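Kojibiose phosphorylase (Gut metagenome, PDB 6W0P) is a glycoside hydrolase family 65 enzyme, built from an N-terminal beta-sandwich domain, a helical central catalytic domain and a small C-terminal beta domain. Local coordinates at residues A[168-173]-A[232-237]; A[379-384]-A[402-407]; A[641-646]-A[696-701]. All coordinates share one frame; numbering follows the deposited sequence.

Contact 1 (A[168-173]-A[232-237])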
loop_
_atom_site.group_PDB
_atom_site.type_symbol
_atom_site.label_atom_id
_atom_site.label_comp_id
_atom_site.label_asym_id
_atom_site.label_seq_id
_atom_site.Cartn_x
_atom_site.Cartn_y
_atom_site.Cartn_z
ATOM N N LYS A 168 39.446 -27.661 24.970
ATOM C CA LYS A 168 38.709 -28.336 23.889
ATOM C C LYS A 168 38.423 -27.319 22.789
ATOM O O LYS A 168 37.992 -26.213 23.114
ATOM C CB LYS A 168 37.413 -28.937 24.425
ATOM C CG LYS A 168 36.853 -30.026 23.529
ATOM C CD LYS A 168 35.346 -30.132 23.533
ATOM C CE LYS A 168 34.880 -31.105 22.470
ATOM N NZ LYS A 168 33.479 -31.521 22.700
ATOM N N LEU A 169 38.668 -27.692 21.537
ATOM C CA LEU A 169 38.325 -26.879 20.349
ATOM C C LEU A 169 37.394 -27.711 19.481
ATOM O O LEU A 169 37.734 -28.895 19.243
ATOM C CB LEU A 169 39.612 -26.515 19.612
ATOM C CG LEU A 169 39.447 -25.886 18.232
ATOM C CD1 LEU A 169 38.825 -24.499 18.307
ATOM C CD2 LEU A 169 40.785 -25.820 17.547
ATOM N N GLU A 170 36.245 -27.138 19.111
ATOM C CA GLU A 170 35.284 -27.711 18.135
ATOM C C GLU A 170 35.288 -26.819 16.881
ATOM O O GLU A 170 35.088 -25.620 17.041
ATOM C CB GLU A 170 33.879 -27.790 18.733
ATOM C CG GLU A 170 33.783 -28.637 19.993
ATOM C CD GLU A 170 32.399 -28.727 20.633
ATOM O OE1 GLU A 170 31.453 -28.078 20.130
ATOM O OE2 GLU A 170 32.266 -29.430 21.645
ATOM N N LEU A 171 35.523 -27.393 15.701
ATOM C CA LEU A 171 35.281 -26.741 14.395
ATOM C C LEU A 171 33.932 -27.222 13.845
ATOM O O LEU A 171 33.737 -28.456 13.713
ATOM C CB LEU A 171 36.419 -27.052 13.413
ATOM C CG LEU A 171 37.844 -26.784 13.889
ATOM C CD1 LEU A 171 38.801 -26.918 12.721
ATOM C CD2 LEU A 171 37.978 -25.414 14.531
ATOM N N HIS A 172 33.059 -26.267 13.505
ATOM C CA HIS A 172 31.688 -26.523 12.998
ATOM C C HIS A 172 31.545 -26.052 11.544
ATOM O O HIS A 172 32.087 -24.974 11.200
ATOM C CB HIS A 172 30.663 -25.814 13.880
ATOM C CG HIS A 172 30.604 -26.267 15.298
ATOM N ND1 HIS A 172 29.400 -26.455 15.954
ATOM C CD2 HIS A 172 31.569 -26.517 16.205
ATOM C CE1 HIS A 172 29.632 -26.808 17.200
ATOM N NE2 HIS A 172 30.951 -26.859 17.376
ATOM N N LEU A 173 30.827 -26.826 10.728
ATOM C CA LEU A 173 30.014 -26.312 9.601
ATOM C C LEU A 173 28.554 -26.388 10.047
ATOM O O LEU A 173 28.084 -27.510 10.324
ATOM C CB LEU A 173 30.241 -27.140 8.334
ATOM C CG LEU A 173 31.695 -27.406 7.965
ATOM C CD1 LEU A 173 31.754 -28.287 6.734
ATOM C CD2 LEU A 173 32.460 -26.106 7.732
ATOM N N ILE A 232 30.950 -31.578 12.997
ATOM C CA ILE A 232 31.875 -31.068 14.046
ATOM C C ILE A 232 33.133 -31.937 14.021
ATOM O O ILE A 232 33.005 -33.168 13.906
ATOM C CB ILE A 232 31.190 -31.037 15.427
ATOM C CG1 ILE A 232 29.835 -30.330 15.371
ATOM C CG2 ILE A 232 32.097 -30.419 16.478
ATOM C CD1 ILE A 232 29.078 -30.355 16.686
ATOM N N LEU A 233 34.293 -31.298 14.066
ATOM C CA LEU A 233 35.579 -31.932 14.402
ATOM C C LEU A 233 35.934 -31.514 15.840
ATOM O O LEU A 233 35.930 -30.301 16.120
ATOM C CB LEU A 233 36.614 -31.477 13.368
ATOM C CG LEU A 233 36.482 -32.075 11.963
ATOM C CD1 LEU A 233 37.320 -31.297 10.954
ATOM C CD2 LEU A 233 36.891 -33.536 11.944
ATOM N N ASN A 234 36.189 -32.494 16.727
ATOM C CA ASN A 234 36.573 -32.286 18.156
ATOM C C ASN A 234 38.094 -32.396 18.289
ATOM O O ASN A 234 38.659 -33.393 17.795
ATOM C CB ASN A 234 35.919 -33.303 19.102
ATOM C CG ASN A 234 34.414 -33.164 19.158
ATOM O OD1 ASN A 234 33.888 -32.055 19.284
ATOM N ND2 ASN A 234 33.710 -34.285 19.078
ATOM N N TYR A 235 38.731 -31.413 18.925
ATOM C CA TYR A 235 40.185 -31.444 19.246
ATOM C C TYR A 235 40.329 -31.305 20.761
ATOM O O TYR A 235 39.748 -30.384 21.354
ATOM C CB TYR A 235 40.966 -30.403 18.437
ATOM C CG TYR A 235 40.779 -30.554 16.947
ATOM C CD1 TYR A 235 41.573 -31.416 16.209
ATOM C CD2 TYR A 235 39.776 -29.867 16.278
ATOM C CE1 TYR A 235 41.373 -31.598 14.851
ATOM C CE2 TYR A 235 39.565 -30.035 14.922
ATOM C CZ TYR A 235 40.361 -30.910 14.208
ATOM O OH TYR A 235 40.154 -31.086 12.878
ATOM N N GLU A 236 41.020 -32.268 21.361
ATOM C CA GLU A 236 41.381 -32.292 22.799
ATOM C C GLU A 236 42.838 -31.867 22.852
ATOM O O GLU A 236 43.695 -32.704 22.566
ATOM C CB GLU A 236 41.209 -33.686 23.418
ATOM C CG GLU A 236 39.829 -34.295 23.247
ATOM C CD GLU A 236 38.713 -33.605 24.008
ATOM O OE1 GLU A 236 37.529 -33.824 23.637
ATOM O OE2 GLU A 236 39.025 -32.852 24.965
ATOM N N LEU A 237 43.096 -30.590 23.107
ATOM C CA LEU A 237 44.468 -30.046 23.017
ATOM C C LEU A 237 45.035 -29.875 24.422
ATOM O O LEU A 237 44.305 -29.362 25.306
ATOM C CB LEU A 237 44.441 -28.720 22.250
ATOM C CG LEU A 237 43.821 -28.791 20.854
ATOM C CD1 LEU A 237 43.669 -27.411 20.266
ATOM C CD2 LEU A 237 44.635 -29.695 19.932
#

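Contact 2 (A[379-384]-A[402-407])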
loop_
_atom_site.group_PDB
_atom_site.type_symbol
_atom_site.label_atom_id
_atom_site.label_comp_id
_atom_site.label_asym_id
_atom_site.label_seq_id
_atom_site.Cartn_x
_atom_site.Cartn_y
_atom_site.Cartn_z
ATOM N N LEU A 379 16.945 -11.465 -18.569
ATOM C CA LEU A 379 16.022 -10.933 -19.608
ATOM C C LEU A 379 14.638 -11.591 -19.497
ATOM O O LEU A 379 13.648 -10.874 -19.637
ATOM C CB LEU A 379 16.601 -11.154 -21.012
ATOM C CG LEU A 379 17.055 -9.898 -21.751
ATOM C CD1 LEU A 379 17.453 -10.227 -23.194
ATOM C CD2 LEU A 379 15.979 -8.820 -21.740
ATOM N N GLU A 380 14.553 -12.907 -19.300
ATOM C CA GLU A 380 13.242 -13.616 -19.338
ATOM C C GLU A 380 12.372 -13.107 -18.175
ATOM O O GLU A 380 11.168 -12.805 -18.394
ATOM C CB GLU A 380 13.444 -15.132 -19.348
ATOM C CG GLU A 380 13.949 -15.627 -20.691
ATOM C CD GLU A 380 12.948 -15.509 -21.841
ATOM O OE1 GLU A 380 11.733 -15.717 -21.603
ATOM O OE2 GLU A 380 13.374 -15.180 -22.972
ATOM N N GLU A 381 12.969 -12.960 -16.994
ATOM C CA GLU A 381 12.291 -12.399 -15.789
ATOM C C GLU A 381 11.793 -10.977 -16.069
ATOM O O GLU A 381 10.678 -10.644 -15.619
ATOM C CB GLU A 381 13.236 -12.409 -14.593
ATOM C CG GLU A 381 13.496 -13.807 -14.066
ATOM C CD GLU A 381 14.481 -14.654 -14.850
ATOM O OE1 GLU A 381 15.197 -14.124 -15.744
ATOM O OE2 GLU A 381 14.523 -15.854 -14.560
ATOM N N ALA A 382 12.579 -10.184 -16.800
ATOM C CA ALA A 382 12.253 -8.782 -17.135
ATOM C C ALA A 382 11.070 -8.759 -18.114
ATOM O O ALA A 382 10.253 -7.798 -18.070
ATOM C CB ALA A 382 13.467 -8.069 -17.679
ATOM N N LYS A 383 10.964 -9.768 -18.976
ATOM C CA LYS A 383 9.849 -9.862 -19.960
ATOM C C LYS A 383 8.560 -10.257 -19.236
ATOM O O LYS A 383 7.500 -9.710 -19.590
ATOM C CB LYS A 383 10.184 -10.834 -21.089
ATOM C CG LYS A 383 11.126 -10.269 -22.139
ATOM C CD LYS A 383 11.993 -11.318 -22.776
ATOM C CE LYS A 383 11.483 -11.799 -24.113
ATOM N NZ LYS A 383 12.401 -12.832 -24.656
ATOM N N ALA A 384 8.642 -11.145 -18.249
ATOM C CA ALA A 384 7.483 -11.533 -17.418
ATOM C C ALA A 384 7.034 -10.310 -16.600
ATOM O O ALA A 384 5.808 -10.102 -16.452
ATOM C CB ALA A 384 7.834 -12.737 -16.563
ATOM N N ASN A 402 17.038 -12.499 -8.419
ATOM C CA ASN A 402 16.818 -13.616 -9.386
ATOM C C ASN A 402 16.275 -13.087 -10.721
ATOM O O ASN A 402 16.135 -13.908 -11.639
ATOM C CB ASN A 402 15.967 -14.750 -8.807
ATOM C CG ASN A 402 14.484 -14.451 -8.795
ATOM O OD1 ASN A 402 14.101 -13.303 -9.040
ATOM N ND2 ASN A 402 13.661 -15.461 -8.485
ATOM N N GLY A 403 16.040 -11.773 -10.840
ATOM C CA GLY A 403 15.538 -11.111 -12.058
ATOM C C GLY A 403 14.075 -10.709 -11.934
ATOM O O GLY A 403 13.608 -9.838 -12.722
ATOM N N LYS A 404 13.346 -11.328 -11.011
ATOM C CA LYS A 404 11.926 -10.984 -10.748
ATOM C C LYS A 404 11.862 -9.754 -9.839
ATOM O O LYS A 404 12.785 -9.558 -9.015
ATOM C CB LYS A 404 11.167 -12.135 -10.085
ATOM C CG LYS A 404 11.041 -13.370 -10.953
ATOM C CD LYS A 404 10.114 -14.395 -10.378
ATOM C CE LYS A 404 9.911 -15.547 -11.341
ATOM N NZ LYS A 404 9.606 -16.793 -10.602
ATOM N N GLU A 405 10.779 -8.988 -9.945
ATOM C CA GLU A 405 10.568 -7.836 -9.042
ATOM C C GLU A 405 10.472 -8.374 -7.606
ATOM O O GLU A 405 9.677 -9.285 -7.363
ATOM C CB GLU A 405 9.345 -7.026 -9.462
ATOM C CG GLU A 405 9.154 -5.791 -8.611
ATOM C CD GLU A 405 10.329 -4.835 -8.693
ATOM O OE1 GLU A 405 10.404 -4.113 -9.700
ATOM O OE2 GLU A 405 11.177 -4.838 -7.773
ATOM N N ALA A 406 11.276 -7.833 -6.691
ATOM C CA ALA A 406 11.234 -8.179 -5.252
ATOM C C ALA A 406 10.618 -7.034 -4.439
ATOM O O ALA A 406 10.240 -7.252 -3.289
ATOM C CB ALA A 406 12.617 -8.534 -4.762
ATOM N N CYS A 407 10.528 -5.841 -5.006
ATOM C CA CYS A 407 9.924 -4.656 -4.357
ATOM C C CYS A 407 8.397 -4.775 -4.405
ATOM O O CYS A 407 7.819 -4.804 -5.516
ATOM C CB CYS A 407 10.363 -3.381 -5.056
ATOM S SG CYS A 407 9.520 -1.927 -4.397
#

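Contact 3 (A[641-646]-A[696-701])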
loop_
_atom_site.group_PDB
_atom_site.type_symbol
_atom_site.label_atom_id
_atom_site.label_comp_id
_atom_site.label_asym_id
_atom_site.label_seq_id
_atom_site.Cartn_x
_atom_site.Cartn_y
_atom_site.Cartn_z
ATOM N N ALA A 641 31.429 22.016 -3.975
ATOM C CA ALA A 641 32.063 20.734 -4.379
ATOM C C ALA A 641 32.693 20.093 -3.138
ATOM O O ALA A 641 32.509 18.887 -2.941
ATOM C CB ALA A 641 33.080 20.914 -5.479
ATOM N N ASN A 642 33.404 20.884 -2.336
ATOM C CA ASN A 642 34.183 20.389 -1.172
ATOM C C ASN A 642 33.222 20.016 -0.029
ATOM O O ASN A 642 33.424 18.951 0.594
ATOM C CB ASN A 642 35.265 21.398 -0.773
ATOM C CG ASN A 642 36.517 21.249 -1.610
ATOM O OD1 ASN A 642 37.476 20.647 -1.158
ATOM N ND2 ASN A 642 36.511 21.741 -2.845
ATOM N N ASN A 643 32.202 20.840 0.225
ATOM C CA ASN A 643 31.165 20.567 1.260
ATOM C C ASN A 643 30.446 19.234 0.964
ATOM O O ASN A 643 30.329 18.403 1.900
ATOM C CB ASN A 643 30.174 21.733 1.411
ATOM C CG ASN A 643 30.773 22.912 2.135
ATOM O OD1 ASN A 643 31.823 22.785 2.760
ATOM N ND2 ASN A 643 30.129 24.070 2.030
ATOM N N PHE A 644 30.000 19.024 -0.282
ATOM C CA PHE A 644 29.278 17.803 -0.730
ATOM C C PHE A 644 30.197 16.570 -0.665
ATOM O O PHE A 644 29.682 15.430 -0.345
ATOM C CB PHE A 644 28.670 17.986 -2.127
ATOM C CG PHE A 644 27.350 18.724 -2.130
ATOM C CD1 PHE A 644 26.287 18.270 -1.341
ATOM C CD2 PHE A 644 27.154 19.850 -2.922
ATOM C CE1 PHE A 644 25.074 18.943 -1.310
ATOM C CE2 PHE A 644 25.938 20.530 -2.896
ATOM C CZ PHE A 644 24.893 20.060 -2.106
ATOM N N PHE A 645 31.489 16.721 -0.955
ATOM C CA PHE A 645 32.433 15.604 -0.746
ATOM C C PHE A 645 32.392 15.213 0.730
ATOM O O PHE A 645 32.100 14.056 0.975
ATOM C CB PHE A 645 33.865 15.916 -1.166
ATOM C CG PHE A 645 34.781 14.733 -0.975
ATOM C CD1 PHE A 645 34.812 13.703 -1.904
ATOM C CD2 PHE A 645 35.596 14.640 0.141
ATOM C CE1 PHE A 645 35.646 12.613 -1.731
ATOM C CE2 PHE A 645 36.443 13.556 0.307
ATOM C CZ PHE A 645 36.460 12.543 -0.626
ATOM N N GLY A 646 32.633 16.159 1.650
ATOM C CA GLY A 646 32.572 15.978 3.117
ATOM C C GLY A 646 33.147 14.643 3.572
ATOM O O GLY A 646 34.333 14.403 3.342
ATOM N N SER A 696 40.896 21.193 -6.793
ATOM C CA SER A 696 41.535 20.917 -5.483
ATOM C C SER A 696 40.466 20.486 -4.481
ATOM O O SER A 696 39.359 21.073 -4.492
ATOM C CB SER A 696 42.270 22.143 -4.976
ATOM O OG SER A 696 43.333 22.502 -5.845
ATOM N N ASN A 697 40.805 19.516 -3.635
ATOM C CA ASN A 697 40.124 19.289 -2.335
ATOM C C ASN A 697 40.891 20.110 -1.294
ATOM O O ASN A 697 42.090 19.842 -1.136
ATOM C CB ASN A 697 40.073 17.808 -1.993
ATOM C CG ASN A 697 39.316 17.513 -0.714
ATOM O OD1 ASN A 697 39.364 18.300 0.219
ATOM N ND2 ASN A 697 38.630 16.379 -0.658
ATOM N N LYS A 698 40.237 21.066 -0.636
ATOM C CA LYS A 698 40.884 22.071 0.263
ATOM C C LYS A 698 41.682 21.348 1.353
ATOM O O LYS A 698 42.729 21.840 1.717
ATOM C CB LYS A 698 39.854 23.064 0.844
ATOM C CG LYS A 698 39.255 22.729 2.207
ATOM C CD LYS A 698 37.759 23.001 2.328
ATOM C CE LYS A 698 37.172 22.541 3.654
ATOM N NZ LYS A 698 35.709 22.298 3.557
ATOM N N ASN A 699 41.218 20.174 1.771
ATOM C CA ASN A 699 41.795 19.348 2.862
ATOM C C ASN A 699 43.005 18.529 2.402
ATOM O O ASN A 699 43.634 17.902 3.276
ATOM C CB ASN A 699 40.734 18.392 3.414
ATOM C CG ASN A 699 39.536 19.140 3.960
ATOM O OD1 ASN A 699 39.691 20.094 4.721
ATOM N ND2 ASN A 699 38.345 18.731 3.564
ATOM N N TRP A 700 43.303 18.439 1.106
ATOM C CA TRP A 700 44.388 17.542 0.614
ATOM C C TRP A 700 45.507 18.361 -0.048
ATOM O O TRP A 700 45.208 19.153 -0.963
ATOM C CB TRP A 700 43.870 16.488 -0.373
ATOM C CG TRP A 700 42.714 15.645 0.072
ATOM C CD1 TRP A 700 42.348 15.350 1.348
ATOM C CD2 TRP A 700 41.795 14.936 -0.781
ATOM N NE1 TRP A 700 41.239 14.554 1.345
ATOM C CE2 TRP A 700 40.879 14.273 0.058
ATOM C CE3 TRP A 700 41.651 14.804 -2.163
ATOM C CZ2 TRP A 700 39.842 13.479 -0.435
ATOM C CZ3 TRP A 700 40.619 14.037 -2.652
ATOM C CH2 TRP A 700 39.713 13.391 -1.798
ATOM N N ASN A 701 46.756 18.067 0.315
ATOM C CA ASN A 701 47.985 18.593 -0.347
ATOM C C ASN A 701 48.028 18.070 -1.780
ATOM O O ASN A 701 48.180 18.863 -2.682
ATOM C CB ASN A 701 49.255 18.183 0.402
ATOM C CG ASN A 701 49.276 18.743 1.806
ATOM O OD1 ASN A 701 48.821 19.875 2.009
ATOM N ND2 ASN A 701 49.768 17.958 2.765
HETATM O O HOH W 1 37.333 22.646 -5.447
#

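Contact 1 (A[168-173]-A[232-237])
Lys168 leans over toward Asn234 and Glu236 of the neighbouring strand. Its CB comes no nearer than 4.1 Å to Tyr235 O; CG, swung away from the backbone N (chi1 -160°), closes on that same oxygen and lies 3.8 Å from OE2 of Glu236. After a bend at chi2 the chain runs out to CE, 3.5 Å from OD1 of Asn234, whose ND2 is hydrogen-bonded to Ser223 OG on the strand beyond. NZ ends in a salt bridge of 2.6 Å to OE2 of Glu170, two residues along its own strand. The other carboxylate oxygen, OE1, takes the NE2 proton of His172 through its anti lone pair, almost in the plane of the imidazole. Glu170 is thus held at both oxygens, which should favour its charged form and fixes the turn of the His172 ring. Ile232 closes one face of that ring: CG1 stands over its centre, 3.9 Å from the centroid, in a CH-pi contact.

The two strands run antiparallel within a five-stranded sheet of the N-terminal domain, a beta-sandwich of the galactose mutarotase-like clan. Leu169 with Tyr235 and Leu171 with Leu233 are the hydrogen-bonded pairs; the shortest of the four backbone bonds, 2.7 Å, joins Tyr235 N to Leu169 O. These four side chains point to the other face of the sheet, where strands 210-217 and 245-256 of the larger sheet pack against them. Leu171 crosses the phenol of Tyr235 at about a right angle, CG 3.8 Å from CE2, while the Tyr235 hydroxyl is hydrogen-bonded to Thr217.

Contact 2 (A[379-384]-A[402-407])
Glu381, in the first turn of helix 379-388, passes closest to Gly403 of the loop that follows the helix, with their CA atoms 5.1 Å apart and the loop backbone laid against the helix surface. The CB of Glu381 points at the loop and rests on the Gly403-Lys404 peptide, 3.2 Å from Gly403 O. Beyond it the chain bends at chi2 (78°), which folds the carboxylate back beside the start of the helix. CG comes 3.6 Å from Asn402 O, and CD lies nearly as close to the same oxygen. CG of Lys404 also meets CG of Glu381, at 4.0 Å. The charged ends stay apart, with Glu381 OE2 6.4 Å from Lys404 NZ, which is hydrogen-bonded to Tyr66 instead.

Gly403, at positive phi (106°), puts no side chain between the two backbones, and its main chain lies directly against Glu381 CB. Just before it, Asn402 forms an Asx turn: OD1 accepts from Lys404 N at 2.9 Å, with the donor tilted from the carbonyl plane, and this ties the loop into a tight bend around the glycine. Helix and loop both belong to the central catalytic domain, the (alpha/alpha)6 barrel characteristic of family 65. Thr400 OG1 is hydrogen-bonded to Gly403 N and Lys404 O, bracing the bend from within the loop. Asn402 in turn is bound from the N-terminal part of the chain, its backbone N to His83 and its ND2 to Tyr64.

Contact 3 (A[641-646]-A[696-701])
The backbone N of Lys698 donates to OD1 of Asn642 at 2.8 Å, the shortest polar bond between the helix and the loop 696-701. It is fairly straight, and its donor stands tilted 33° from the carbonyl plane. ND2 of Asn642 touches the loop less firmly, making a long, weak bond to Ser696 O; a water joins the same two groups, donating to Ser696 O at 2.7 Å and weakly accepting from ND2. The main partner of ND2 is Glu638 O, one turn back in its own helix, which helps set the amide's rotation.

From Asn697 onward the loop turns. Asn697 begins a type I turn closed by Trp700 N to Asn697 O, and its OD1 accepts from Asn699 N in an Asx turn. With CG anti to the backbone N (chi1 -177°), Asn697 also sends ND2 toward Phe645, 3.6 Å from CD2, its amide plane steeply inclined to the ring; the same nitrogen lies over a face of the Trp700 indole, offset toward its rim. Trp700 turns an edge to the face of Phe645 in an offset edge-to-face pair, centroids 5.2 Å apart and planes at 88°, with CZ2 3.5 Å from CE2.

Phe645 of helix 638-645 makes a second edge-to-face pair with Phe680 of helix 666-680, whose Asn675 and Ile676 it also touches. Trp700 NE1 is bound by Asp310 of helix 308-324, and just beyond it the chain enters strand 702-709, so the contact joins helices of the catalytic domain to the C-terminal beta domain.

The three contacts follow one another along the chain, each closing before the next opens, and none touches another. Contact 1 holds two strands together within the N-terminal domain, and contact 2 packs a helix and its following loop within the central catalytic domain; their centres lie about 44 Å apart, with nearest atoms about 25 Å apart. Contact 3 instead joins that catalytic domain to the C-terminal domain, its centre about 41 Å from that of contact 2 and on the opposite side of the chain's centre, with nearest atoms about 26 Å apart. Contacts 1 and 3 are the most widely separated, with centres about 52 Å and nearest atoms about 40 Å apart.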